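Local structure of putative sortase (Streptococcus pneumoniae, 2W1K) at residues Gly105-Ile110 against Ile169-Thr174; Tyr145-Thr150 against Leu185-Glu190. The protein probably acts as a class C sortase, a cysteine transpeptidase that helps to build the pilus fibre on the pneumococcal surface. One frame throughout, in Å; residues are numbered along the deposited sequence. Where two conformers were deposited one is given.

In the fold
Followed from the N terminus, the chain first lays down Gly-105-Ile-110, then Tyr-145-Thr-150, then Ile-169-Thr-174 and finally Leu-185-Glu-190. Interaction 1 closes a loop of 58 residues by parallel pairing, and interaction 2 one of 34 residues by antiparallel pairing. Because their segments come in turn, the two closures cross: each loop contains one strand of the other. Strands 168-176 and 183-196 are neighbours in the sheet and join the contacts, giving the order 106-111, 168-176, 183-196, 141-153. Across that seam inside the sortase domain, probable hydrogen bonds join Met-170 O to Phe-189 N (2.8 Å) and Thr-171 OG1 to Asn-188 OD1 (2.7 Å).

Interaction 1 (Gly105-Ile110 against Ile169-Thr174); sequences GIRSVI and IMTLIT
Arg-107 and Thr-171 make the one side-chain hydrogen bond between these two parallel strands. NE of Arg-107 donates to Thr-171 OG1 over 2.8 Å, nearly straight at 172°, and the hydroxyl sits at the edge of the guanidinium, in its plane. The arginine reaches it because its chain is extended from CG to NE, after leaving the backbone with CG trans to N (chi1 170°). On the same face Val-109 lies beside Thr-171, and Val-109 CG1 meets Ile-173 CG2 at 3.8 Å. On the face of Ser-108, Met-170, Ile-110 and Leu-172 the side-chain contacts across the strands are apolar: Ile-110 CG1 approaches Met-170 CE at 4.3 Å, while Ile-110 CB faces Leu-172 CD1.

Five backbone bonds hold the strands in register. Ile-169 N donates to Ile-106 O and Ser-108 N to Ile-169 O; Thr-171 N then binds Ser-108 O at 2.7 Å, Ile-110 N binds Thr-171 O, and Ile-173 N closes the series on Ile-110 O at 3.0 Å. Ser-108 and Ile-110 thus each use both N and O toward the same partner strand.

A second shell fixes the polar groups. Asn-188 OD1 is hydrogen-bonded to both Thr-171 OG1 and Arg-107 NH2, Glu-151 forms a salt bridge with NH2, and the carbonyl of Glu-162 takes NH1. Ser-108 OG is bound to the carbonyl of Pro-98. With all three guanidinium nitrogens engaged, the buried arginine is held against rotation, and the nearby carboxylate would probably help to offset the cost of burying its charge.

Interaction 2 (Tyr145-Thr150 against Leu185-Glu190); sequences YQMMDT and LLVNFE
Tyr-145-Thr-150 pairs antiparallel with Leu-185-Glu-190, Gln-146 N bonding to Glu-190 O and Glu-190 N to Gln-146 O, each at 2.8 Å, before a one-residue shift sets both Met-148 N and Asp-149 O against Asn-188. The carbonyl of Asn-188 accepts from Met-148 N, and Asn-188 N donates to Asp-149 O at 2.9 Å.

Asn-188 also reaches Asp-149 through its side chain. Asn-188 ND2 donates to Asp-149 OD1 over 2.7 Å, almost straight at 170°; the carboxylate oxygen lies in the amide plane, whereas carboxylate and amide planes are turned 79° apart. Asp-149 brings OD1 there with CG placed between backbone N and carbonyl carbon (chi1 67°). ND2 of Asn-188 has a second acceptor in Glu-151 OE2.

Among the apolar groups, Met-147 covers part of the Phe-189 ring: Met-147 CG lies over one face, offset toward the rim, and Met-147 CB makes an off-centre CH-pi contact 4.3 Å from the Phe-189 centroid. The methionine chain bends beyond CB, and Met-147 CG comes against Val-187 CG1 at 3.7 Å, the two side chains crossing at about a right angle. Tyr-145 CB packs on Phe-189 CB at 3.8 Å, while the tyrosine hydroxyl is hydrogen-bonded to Arg-191. In one of its two conformers Met-148 rests its CG on Glu-190 CB at 3.6 Å, the glutamate carboxylate being salt-bridged to Lys-167.

Met-148 and Asp-149 thus both face Asn-188, a classic beta bulge, here within the eight-stranded beta-barrel of the sortase fold.

Interaction 1 (Gly105-Ile110 against Ile169-Thr174)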
ATOM      1  N   GLY A 105      -8.310  13.183   4.970  1.00 29.87           N
ATOM      2  CA  GLY A 105      -9.432  12.354   4.768  1.00 28.37           C
ATOM      3  C   GLY A 105      -9.034  11.270   3.787  1.00 29.27           C
ATOM      4  O   GLY A 105      -9.905  10.689   3.187  1.00 30.52           O
ATOM      5  N   ILE A 106      -7.743  10.961   3.655  1.00 27.92           N
ATOM      6  CA  ILE A 106      -7.310   9.889   2.735  1.00 28.10           C
ATOM      7  C   ILE A 106      -7.078   8.628   3.547  1.00 27.72           C
ATOM      8  O   ILE A 106      -6.329   8.653   4.543  1.00 27.29           O
ATOM      9  CB  ILE A 106      -5.948  10.251   2.079  1.00 27.28           C
ATOM     10  CG1 ILE A 106      -6.071  11.510   1.213  1.00 29.84           C
ATOM     11  CG2 ILE A 106      -5.440   9.052   1.243  1.00 23.92           C
ATOM     12  CD1 ILE A 106      -6.873  11.291  -0.098  1.00 24.81           C
ATOM     13  N   ARG A 107      -7.708   7.537   3.176  1.00 28.22           N
ATOM     14  CA  ARG A 107      -7.368   6.257   3.827  1.00 29.41           C
ATOM     15  C   ARG A 107      -7.072   5.246   2.715  1.00 28.98           C
ATOM     16  O   ARG A 107      -7.992   4.704   2.099  1.00 30.68           O
ATOM     17  CB  ARG A 107      -8.440   5.784   4.807  1.00 27.85           C
ATOM     18  CG  ARG A 107      -8.254   4.274   5.366  1.00 30.19           C
ATOM     19  CD  ARG A 107      -9.400   3.969   6.387  1.00 28.51           C
ATOM     20  NE  ARG A 107      -9.034   2.894   7.316  1.00 35.28           N
ATOM     21  CZ  ARG A 107      -9.880   2.337   8.187  1.00 31.64           C
ATOM     22  NH1 ARG A 107     -11.148   2.775   8.235  1.00 30.73           N
ATOM     23  NH2 ARG A 107      -9.443   1.347   9.001  1.00 29.02           N
ATOM     24  N   SER A 108      -5.790   5.046   2.412  1.00 28.62           N
ATOM     25  CA  SER A 108      -5.410   4.268   1.228  1.00 29.42           C
ATOM     26  C   SER A 108      -5.207   2.832   1.765  1.00 30.21           C
ATOM     27  O   SER A 108      -4.579   2.669   2.841  1.00 31.76           O
ATOM     28  CB  SER A 108      -4.073   4.776   0.648  1.00 27.77           C
ATOM     29  OG  SER A 108      -3.628   3.902  -0.412  1.00 27.81           O
ATOM     30  N   VAL A 109      -5.755   1.810   1.079  1.00 29.93           N
ATOM     31  CA  VAL A 109      -5.767   0.396   1.661  1.00 27.96           C
ATOM     32  C   VAL A 109      -4.925  -0.471   0.749  1.00 26.98           C
ATOM     33  O   VAL A 109      -5.151  -0.472  -0.459  1.00 25.91           O
ATOM     34  CB  VAL A 109      -7.197  -0.215   1.839  1.00 26.94           C
ATOM     35  CG1 VAL A 109      -7.080  -1.557   2.552  1.00 25.83           C
ATOM     36  CG2 VAL A 109      -8.064   0.687   2.816  1.00 30.10           C
ATOM     37  N   ILE A 110      -3.934  -1.140   1.314  1.00 28.67           N
ATOM     38  CA  ILE A 110      -2.991  -2.020   0.561  1.00 29.94           C
ATOM     39  C   ILE A 110      -3.248  -3.451   1.159  1.00 31.04           C
ATOM     40  O   ILE A 110      -3.201  -3.649   2.404  1.00 27.88           O
ATOM     41  CB  ILE A 110      -1.508  -1.666   0.817  1.00 29.87           C
ATOM     42  CG1 ILE A 110      -1.041  -0.186   0.421  1.00 34.74           C
ATOM     43  CG2 ILE A 110      -0.512  -2.669   0.152  1.00 26.77           C
ATOM     44  CD1 ILE A 110      -1.490   0.276  -0.816  1.00 34.06           C
ATOM     45  N   ILE A 169      -4.132   8.320   6.157  1.00 29.31           N
ATOM     46  CA  ILE A 169      -3.942   6.985   6.689  1.00 28.89           C
ATOM     47  C   ILE A 169      -3.558   6.018   5.610  1.00 29.94           C
ATOM     48  O   ILE A 169      -3.992   6.171   4.474  1.00 29.53           O
ATOM     49  CB  ILE A 169      -5.269   6.494   7.303  1.00 28.64           C
ATOM     50  CG1 ILE A 169      -5.779   7.504   8.362  1.00 29.15           C
ATOM     51  CG2 ILE A 169      -5.118   5.085   7.899  1.00 26.83           C
ATOM     52  CD1 ILE A 169      -4.966   7.606   9.734  1.00 26.71           C
ATOM     53  N   MET A 170      -2.710   5.063   5.952  1.00 28.56           N
ATOM     54  CA  MET A 170      -2.511   3.907   5.110  1.00 30.31           C
ATOM     55  C   MET A 170      -2.965   2.700   5.927  1.00 30.12           C
ATOM     56  O   MET A 170      -2.492   2.560   7.109  1.00 30.25           O
ATOM     57  CB  MET A 170      -1.033   3.696   4.758  1.00 30.06           C
ATOM     58  CG  MET A 170      -0.815   2.477   3.827  1.00 30.33           C
ATOM     59  SD  MET A 170       0.867   2.435   3.216  1.00 32.42           S
ATOM     60  CE  MET A 170       0.651   3.483   1.761  1.00 27.26           C
ATOM     61  N   THR A 171      -3.907   1.918   5.384  1.00 27.10           N
ATOM     62  CA  THR A 171      -4.427   0.760   6.159  1.00 27.53           C
ATOM     63  C   THR A 171      -3.949  -0.513   5.467  1.00 28.23           C
ATOM     64  O   THR A 171      -4.060  -0.645   4.219  1.00 27.18           O
ATOM     65  CB  THR A 171      -5.964   0.741   6.275  1.00 30.02           C
ATOM     66  OG1 THR A 171      -6.397   1.920   6.995  1.00 29.11           O
ATOM     67  CG2 THR A 171      -6.522  -0.591   6.958  1.00 25.35           C
ATOM     68  N   LEU A 172      -3.280  -1.390   6.241  1.00 28.62           N
ATOM     69  CA  LEU A 172      -2.829  -2.716   5.758  1.00 29.98           C
ATOM     70  C   LEU A 172      -3.936  -3.757   6.046  1.00 31.64           C
ATOM     71  O   LEU A 172      -4.460  -3.830   7.169  1.00 31.36           O
ATOM     72  CB  LEU A 172      -1.542  -3.117   6.454  1.00 28.70           C
ATOM     73  CG  LEU A 172      -0.250  -2.547   5.855  1.00 32.82           C
ATOM     74  CD1 LEU A 172      -0.228  -1.327   4.930  1.00 28.87           C
ATOM     75  CD2 LEU A 172       1.032  -2.689   6.622  1.00 32.65           C
ATOM     76  N   ILE A 173      -4.283  -4.582   5.045  1.00 32.08           N
ATOM     77  CA  ILE A 173      -5.313  -5.596   5.292  1.00 31.03           C
ATOM     78  C   ILE A 173      -4.789  -6.976   4.905  1.00 29.49           C
ATOM     79  O   ILE A 173      -4.166  -7.136   3.863  1.00 26.08           O
ATOM     80  CB  ILE A 173      -6.630  -5.319   4.470  1.00 31.96           C
ATOM     81  CG1 ILE A 173      -7.701  -6.367   4.877  1.00 29.10           C
ATOM     82  CG2 ILE A 173      -6.312  -5.282   2.930  1.00 31.43           C
ATOM     83  CD1 ILE A 173      -9.149  -6.018   4.382  1.00 27.63           C
ATOM     84  N   THR A 174      -5.100  -7.971   5.740  1.00 30.72           N
ATOM     85  CA  THR A 174      -4.727  -9.350   5.467  1.00 31.21           C
ATOM     86  C   THR A 174      -5.727 -10.239   6.104  1.00 32.75           C
ATOM     87  O   THR A 174      -6.620  -9.727   6.781  1.00 33.41           O
ATOM     88  CB  THR A 174      -3.299  -9.692   5.976  1.00 31.20           C
ATOM     89  OG1 THR A 174      -2.907 -10.943   5.448  1.00 31.09           O
ATOM     90  CG2 THR A 174      -3.166  -9.746   7.536  1.00 26.46           C
TER

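Interaction 2 (Tyr145-Thr150 against Leu185-Glu190)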
ATOM      1  N   TYR A 145       5.174   6.730   7.647  1.00 27.17           N
ATOM      2  CA  TYR A 145       3.953   6.572   8.505  1.00 27.77           C
ATOM      3  C   TYR A 145       4.289   5.889   9.831  1.00 28.17           C
ATOM      4  O   TYR A 145       5.300   5.280   9.993  1.00 28.52           O
ATOM      5  CB  TYR A 145       2.959   5.608   7.774  1.00 27.84           C
ATOM      6  CG  TYR A 145       2.351   6.123   6.464  1.00 30.26           C
ATOM      7  CD1 TYR A 145       3.069   6.123   5.256  1.00 30.10           C
ATOM      8  CD2 TYR A 145       1.051   6.563   6.432  1.00 26.54           C
ATOM      9  CE1 TYR A 145       2.460   6.567   4.081  1.00 25.85           C
ATOM     10  CE2 TYR A 145       0.440   6.991   5.270  1.00 27.48           C
ATOM     11  CZ  TYR A 145       1.131   6.984   4.080  1.00 30.48           C
ATOM     12  OH  TYR A 145       0.420   7.406   2.902  1.00 25.98           O
ATOM     13  N   GLN A 146       3.387   5.932  10.781  1.00 28.97           N
ATOM     14  CA  GLN A 146       3.615   5.257  11.956  1.00 29.44           C
ATOM     15  C   GLN A 146       2.326   4.519  12.408  1.00 28.58           C
ATOM     16  O   GLN A 146       1.192   5.033  12.289  1.00 26.92           O
ATOM     17  CB  GLN A 146       4.176   6.208  13.011  1.00 30.44           C
ATOM     18  CG  GLN A 146       3.178   7.167  13.474  1.00 38.76           C
ATOM     19  CD  GLN A 146       3.662   7.924  14.712  1.00 47.30           C
ATOM     20  OE1 GLN A 146       4.832   7.771  15.179  1.00 46.68           O
ATOM     21  NE2 GLN A 146       2.774   8.742  15.239  1.00 46.36           N
ATOM     22  N   MET A 147       2.537   3.300  12.899  1.00 26.96           N
ATOM     23  CA  MET A 147       1.413   2.473  13.381  1.00 26.76           C
ATOM     24  C   MET A 147       0.626   3.119  14.500  1.00 27.57           C
ATOM     25  O   MET A 147       1.208   3.544  15.559  1.00 26.63           O
ATOM     26  CB  MET A 147       1.904   1.104  13.725  1.00 27.56           C
ATOM     27  CG  MET A 147       0.770   0.017  13.737  1.00 30.16           C
ATOM     28  SD  MET A 147       0.003   0.053  15.337  1.00 33.21           S
ATOM     29  CE  MET A 147      -0.574  -1.644  15.538  1.00 28.25           C
ATOM     30  N   MET A 148      -0.674   3.250  14.237  1.00 27.76           N
ATOM     31  CA  MET A 148      -1.605   3.869  15.152  0.50 28.96           C
ATOM     32  C   MET A 148      -2.469   2.851  15.917  1.00 31.39           C
ATOM     33  O   MET A 148      -2.560   2.926  17.164  1.00 30.64           O
ATOM     34  CB  MET A 148      -2.554   4.821  14.432  0.50 28.19           C
ATOM     35  CG  MET A 148      -1.910   6.008  13.778  0.50 26.97           C
ATOM     36  SD  MET A 148      -1.297   7.240  14.952  0.50 33.72           S
ATOM     37  CE  MET A 148       0.403   6.695  15.240  0.50 26.17           C
ATOM     38  N   ASP A 149      -3.125   1.912  15.213  1.00 31.44           N
ATOM     39  CA  ASP A 149      -4.059   1.005  15.900  1.00 33.56           C
ATOM     40  C   ASP A 149      -4.443  -0.121  14.916  1.00 34.19           C
ATOM     41  O   ASP A 149      -3.945  -0.133  13.763  1.00 34.34           O
ATOM     42  CB  ASP A 149      -5.308   1.763  16.469  1.00 33.17           C
ATOM     43  CG  ASP A 149      -6.208   2.329  15.363  1.00 40.27           C
ATOM     44  OD1 ASP A 149      -6.123   1.903  14.194  1.00 43.21           O
ATOM     45  OD2 ASP A 149      -7.000   3.254  15.631  1.00 49.63           O
ATOM     46  N   THR A 150      -5.283  -1.065  15.364  1.00 34.28           N
ATOM     47  CA  THR A 150      -5.727  -2.176  14.539  1.00 35.10           C
ATOM     48  C   THR A 150      -7.213  -2.450  14.697  1.00 35.51           C
ATOM     49  O   THR A 150      -7.870  -2.015  15.618  1.00 34.66           O
ATOM     50  CB  THR A 150      -4.892  -3.440  14.811  1.00 34.99           C
ATOM     51  OG1 THR A 150      -5.266  -3.976  16.080  1.00 38.31           O
ATOM     52  CG2 THR A 150      -3.421  -3.079  14.935  1.00 35.12           C
ATOM     53  N   LEU A 185      -7.785  -8.772   9.283  1.00 32.97           N
ATOM     54  CA  LEU A 185      -7.001  -7.872  10.132  1.00 34.63           C
ATOM     55  C   LEU A 185      -6.643  -6.500   9.452  1.00 34.27           C
ATOM     56  O   LEU A 185      -6.026  -6.419   8.373  1.00 35.48           O
ATOM     57  CB  LEU A 185      -5.751  -8.585  10.665  1.00 34.92           C
ATOM     58  CG  LEU A 185      -4.737  -7.738  11.479  1.00 37.25           C
ATOM     59  CD1 LEU A 185      -5.381  -7.091  12.693  1.00 32.81           C
ATOM     60  CD2 LEU A 185      -3.554  -8.573  11.909  1.00 35.95           C
ATOM     61  N   LEU A 186      -7.002  -5.424  10.107  1.00 33.70           N
ATOM     62  CA  LEU A 186      -6.603  -4.095   9.616  1.00 33.16           C
ATOM     63  C   LEU A 186      -5.595  -3.477  10.550  1.00 31.64           C
ATOM     64  O   LEU A 186      -5.879  -3.317  11.698  1.00 32.35           O
ATOM     65  CB  LEU A 186      -7.800  -3.154   9.602  1.00 31.17           C
ATOM     66  CG  LEU A 186      -8.806  -3.087   8.449  1.00 35.22           C
ATOM     67  CD1 LEU A 186      -9.089  -4.378   7.701  1.00 34.64           C
ATOM     68  CD2 LEU A 186     -10.105  -2.298   8.781  1.00 25.80           C
ATOM     69  N   VAL A 187      -4.475  -3.006  10.018  1.00 31.18           N
ATOM     70  CA  VAL A 187      -3.515  -2.261  10.771  1.00 28.97           C
ATOM     71  C   VAL A 187      -3.417  -0.837  10.135  1.00 30.47           C
ATOM     72  O   VAL A 187      -3.063  -0.686   8.964  1.00 29.57           O
ATOM     73  CB  VAL A 187      -2.111  -3.003  10.714  1.00 29.02           C
ATOM     74  CG1 VAL A 187      -1.153  -2.307  11.630  1.00 24.09           C
ATOM     75  CG2 VAL A 187      -2.221  -4.541  11.127  1.00 29.60           C
ATOM     76  N   ASN A 188      -3.792   0.201  10.897  1.00 31.37           N
ATOM     77  CA  ASN A 188      -3.807   1.601  10.460  1.00 31.12           C
ATOM     78  C   ASN A 188      -2.529   2.312  10.794  1.00 31.14           C
ATOM     79  O   ASN A 188      -1.974   2.153  11.916  1.00 30.88           O
ATOM     80  CB  ASN A 188      -5.038   2.331  11.012  1.00 30.29           C
ATOM     81  CG  ASN A 188      -6.310   1.522  10.721  1.00 30.93           C
ATOM     82  OD1 ASN A 188      -6.542   1.167   9.582  1.00 29.50           O
ATOM     83  ND2 ASN A 188      -7.024   1.090  11.764  1.00 30.32           N
ATOM     84  N   PHE A 189      -2.061   3.095   9.829  1.00 29.39           N
ATOM     85  CA  PHE A 189      -0.852   3.851  10.017  1.00 29.57           C
ATOM     86  C   PHE A 189      -1.144   5.326   9.695  1.00 29.83           C
ATOM     87  O   PHE A 189      -1.843   5.580   8.722  1.00 30.10           O
ATOM     88  CB  PHE A 189       0.168   3.390   8.964  1.00 28.80           C
ATOM     89  CG  PHE A 189       0.798   2.050   9.258  1.00 34.42           C
ATOM     90  CD1 PHE A 189       0.109   0.845   8.969  1.00 32.90           C
ATOM     91  CD2 PHE A 189       2.095   1.980   9.797  1.00 29.42           C
ATOM     92  CE1 PHE A 189       0.721  -0.421   9.240  1.00 32.57           C
ATOM     93  CE2 PHE A 189       2.706   0.728  10.039  1.00 29.28           C
ATOM     94  CZ  PHE A 189       2.007  -0.459   9.749  1.00 32.28           C
ATOM     95  N   GLU A 190      -0.585   6.293  10.455  1.00 29.68           N
ATOM     96  CA  GLU A 190      -0.816   7.700  10.144  1.00 29.57           C
ATOM     97  C   GLU A 190       0.476   8.257   9.498  1.00 29.33           C
ATOM     98  O   GLU A 190       1.604   7.898   9.878  1.00 29.28           O
ATOM     99  CB  GLU A 190      -1.196   8.548  11.402  1.00 29.19           C
ATOM    100  CG  GLU A 190      -1.713   9.931  10.968  1.00 33.13           C
ATOM    101  CD  GLU A 190      -2.292  10.823  12.139  1.00 41.09           C
ATOM    102  OE1 GLU A 190      -2.133  10.400  13.278  1.00 43.65           O
ATOM    103  OE2 GLU A 190      -2.884  11.918  11.886  1.00 39.08           O
TER